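Local coordinates for DNA mismatch repair protein MUTS (Thermus aquaticus, PDB 1EWQ) that binds mismatched DNA and has a weak ATPase activity, probably carrying out the recognition step of mismatch repair, at residues C[17-22]-C[108-113]. Sequence-based numbering, arbitrary orientation.
Sequences LQQYVE and VRREVT. With nucleotides of chain B.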
loop_
_atom_site.group_PDB
_atom_site.type_symbol
_atom_site.label_atom_id
_atom_site.label_comp_id
_atom_site.label_asym_id
_atom_site.label_seq_id
_atom_site.Cartn_x
_atom_site.Cartn_y
_atom_site.Cartn_z
ATOM N N LEU C 17 -9.061 -35.882 -3.174
ATOM C CA LEU C 17 -8.076 -35.114 -3.920
ATOM C C LEU C 17 -8.320 -35.201 -5.425
ATOM O O LEU C 17 -7.883 -34.341 -6.185
ATOM C CB LEU C 17 -6.663 -35.583 -3.567
ATOM C CG LEU C 17 -6.244 -35.220 -2.139
ATOM C CD1 LEU C 17 -4.851 -35.764 -1.841
ATOM C CD2 LEU C 17 -6.275 -33.701 -1.978
ATOM N N GLN C 18 -9.026 -36.242 -5.850
ATOM C CA GLN C 18 -9.345 -36.405 -7.261
ATOM C C GLN C 18 -10.466 -35.442 -7.589
ATOM O O GLN C 18 -10.348 -34.624 -8.497
ATOM C CB GLN C 18 -9.796 -37.835 -7.556
ATOM C CG GLN C 18 -8.695 -38.720 -8.105
ATOM C CD GLN C 18 -8.172 -38.231 -9.440
ATOM O OE1 GLN C 18 -8.935 -38.056 -10.391
ATOM N NE2 GLN C 18 -6.863 -38.009 -9.519
ATOM N N GLN C 19 -11.554 -35.550 -6.834
ATOM C CA GLN C 19 -12.712 -34.688 -7.005
ATOM C C GLN C 19 -12.216 -33.243 -7.019
ATOM O O GLN C 19 -12.719 -32.410 -7.773
ATOM C CB GLN C 19 -13.685 -34.913 -5.844
ATOM C CG GLN C 19 -14.938 -34.065 -5.878
ATOM C CD GLN C 19 -15.860 -34.351 -4.712
ATOM O OE1 GLN C 19 -15.462 -34.240 -3.553
ATOM N NE2 GLN C 19 -17.100 -34.724 -5.014
ATOM N N TYR C 20 -11.212 -32.968 -6.190
ATOM C CA TYR C 20 -10.608 -31.640 -6.067
ATOM C C TYR C 20 -9.824 -31.217 -7.312
ATOM O O TYR C 20 -10.092 -30.170 -7.909
ATOM C CB TYR C 20 -9.676 -31.616 -4.850
ATOM C CG TYR C 20 -8.690 -30.466 -4.833
ATOM C CD1 TYR C 20 -9.114 -29.156 -4.610
ATOM C CD2 TYR C 20 -7.333 -30.689 -5.053
ATOM C CE1 TYR C 20 -8.208 -28.095 -4.604
ATOM C CE2 TYR C 20 -6.419 -29.636 -5.050
ATOM C CZ TYR C 20 -6.863 -28.343 -4.825
ATOM O OH TYR C 20 -5.963 -27.305 -4.820
ATOM N N VAL C 21 -8.844 -32.036 -7.678
ATOM C CA VAL C 21 -7.988 -31.779 -8.829
ATOM C C VAL C 21 -8.767 -31.661 -10.136
ATOM O O VAL C 21 -8.392 -30.890 -11.017
ATOM C CB VAL C 21 -6.910 -32.889 -8.956
ATOM C CG1 VAL C 21 -6.208 -32.805 -10.306
ATOM C CG2 VAL C 21 -5.890 -32.748 -7.830
ATOM N N GLU C 22 -9.853 -32.419 -10.252
ATOM C CA GLU C 22 -10.685 -32.402 -11.452
ATOM C C GLU C 22 -11.292 -31.019 -11.668
ATOM O O GLU C 22 -11.217 -30.461 -12.765
ATOM C CB GLU C 22 -11.814 -33.425 -11.328
ATOM C CG GLU C 22 -12.306 -33.966 -12.653
ATOM C CD GLU C 22 -11.345 -34.977 -13.252
ATOM O OE1 GLU C 22 -11.123 -36.033 -12.611
ATOM O OE2 GLU C 22 -10.809 -34.717 -14.356
ATOM N N VAL C 108 -19.188 -36.849 -1.270
ATOM C CA VAL C 108 -20.198 -35.800 -1.393
ATOM C C VAL C 108 -20.073 -35.073 -2.732
ATOM O O VAL C 108 -18.967 -34.864 -3.235
ATOM C CB VAL C 108 -20.075 -34.761 -0.252
ATOM C CG1 VAL C 108 -21.099 -33.650 -0.440
ATOM C CG2 VAL C 108 -20.280 -35.440 1.093
ATOM N N ARG C 109 -21.216 -34.705 -3.309
ATOM C CA ARG C 109 -21.236 -33.995 -4.587
ATOM C C ARG C 109 -20.635 -32.600 -4.428
ATOM O O ARG C 109 -21.116 -31.798 -3.624
ATOM C CB ARG C 109 -22.673 -33.849 -5.113
ATOM C CG ARG C 109 -23.417 -35.154 -5.412
ATOM C CD ARG C 109 -24.857 -34.866 -5.859
ATOM N NE ARG C 109 -25.679 -36.071 -5.963
ATOM C CZ ARG C 109 -26.998 -36.064 -6.153
ATOM N NH1 ARG C 109 -27.643 -34.909 -6.259
ATOM N NH2 ARG C 109 -27.673 -37.207 -6.237
ATOM N N ARG C 110 -19.584 -32.315 -5.191
ATOM C CA ARG C 110 -18.945 -31.006 -5.142
ATOM C C ARG C 110 -18.746 -30.434 -6.536
ATOM O O ARG C 110 -18.229 -31.100 -7.438
ATOM C CB ARG C 110 -17.610 -31.090 -4.402
ATOM C CG ARG C 110 -17.814 -31.453 -2.955
ATOM C CD ARG C 110 -16.531 -31.626 -2.172
ATOM N NE ARG C 110 -16.837 -32.287 -0.910
ATOM C CZ ARG C 110 -15.946 -32.595 0.021
ATOM N NH1 ARG C 110 -14.668 -32.299 -0.159
ATOM N NH2 ARG C 110 -16.337 -33.206 1.131
ATOM N N GLU C 111 -19.178 -29.188 -6.697
ATOM C CA GLU C 111 -19.073 -28.487 -7.964
ATOM C C GLU C 111 -18.823 -27.013 -7.675
ATOM O O GLU C 111 -19.027 -26.542 -6.556
ATOM C CB GLU C 111 -20.383 -28.622 -8.747
ATOM C CG GLU C 111 -20.992 -30.015 -8.726
ATOM C CD GLU C 111 -22.416 -30.033 -9.252
ATOM O OE1 GLU C 111 -23.266 -29.302 -8.699
ATOM O OE2 GLU C 111 -22.687 -30.780 -10.216
ATOM N N VAL C 112 -18.387 -26.287 -8.695
ATOM C CA VAL C 112 -18.140 -24.866 -8.556
ATOM C C VAL C 112 -19.490 -24.161 -8.635
ATOM O O VAL C 112 -20.172 -24.225 -9.649
ATOM C CB VAL C 112 -17.215 -24.358 -9.676
ATOM C CG1 VAL C 112 -17.003 -22.856 -9.536
ATOM C CG2 VAL C 112 -15.882 -25.091 -9.612
ATOM N N THR C 113 -19.876 -23.499 -7.551
ATOM C CA THR C 113 -21.155 -22.797 -7.486
ATOM C C THR C 113 -21.105 -21.374 -8.031
ATOM O O THR C 113 -22.108 -20.853 -8.516
ATOM C CB THR C 113 -21.680 -22.775 -6.024
ATOM O OG1 THR C 113 -22.322 -24.022 -5.744
ATOM C CG2 THR C 113 -22.670 -21.623 -5.789
ATOM P P DC B 14 -16.987 -37.067 2.089
ATOM O OP1 DC B 14 -17.098 -36.709 0.650
ATOM O OP2 DC B 14 -17.952 -38.032 2.682
ATOM O "O5'" DC B 14 -15.494 -37.568 2.329
ATOM C "C5'" DC B 14 -14.399 -36.699 2.043
ATOM C "C4'" DC B 14 -13.090 -37.336 2.442
ATOM O "O4'" DC B 14 -13.061 -37.567 3.873
ATOM C "C3'" DC B 14 -12.802 -38.686 1.787
ATOM O "O3'" DC B 14 -11.414 -38.747 1.442
ATOM C "C2'" DC B 14 -13.133 -39.684 2.884
ATOM C "C1'" DC B 14 -12.719 -38.922 4.134
ATOM N N1 DC B 14 -13.376 -39.334 5.396
ATOM C C2 DC B 14 -12.574 -39.768 6.471
ATOM O O2 DC B 14 -11.342 -39.833 6.318
ATOM N N3 DC B 14 -13.162 -40.107 7.642
ATOM C C4 DC B 14 -14.488 -40.037 7.765
ATOM N N4 DC B 14 -15.023 -40.361 8.946
ATOM C C5 DC B 14 -15.329 -39.625 6.684
ATOM C C6 DC B 14 -14.737 -39.285 5.531
#
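Gln-19 reaches from helix 15-26 to the loop leading into strand 110-116, outermost of its sheet within this chain, in the mixed α/β mismatch-recognition domain (MutS domain I), ending against Val-108 and Arg-110. With CG anti to the backbone N (chi1 179°) and the chain extended to the amide, the side chain is long enough to bridge backbones whose CA atoms, Gln-19 to Arg-110, stay 7.5 Å apart. The tight part lies at the amide. Gln-19 NE2 gives a nearly straight hydrogen bond to Val-108 O, 2.6 Å long, with the acceptor close to the amide plane and the donor in the carbonyl plane. A glutamine suits this place because its neutral amide offers an N-H to the carbonyl while turning OE1 toward Arg-110, whose CD lies 3.1 Å from that oxygen. The two side chains cross at about a right angle, and the long aliphatic part of Arg-110 packs against the amide: CB is 3.7 Å from Gln-19 CD. Arg-110 also rests on Phe-34 and Val-36.

The solvent side is looser: Arg-109, exposed and with its side chain setting off away from the helix, forms a salt bridge through NE with Glu-99. On the DNA side, Arg-110 NH2 stands 3.6 Å from OP1 of DC14 of chain B, where its positive charge would favour the phosphate. Val-108 N donates to this OP1 at 2.8 Å, with an N-H...O angle of 173°.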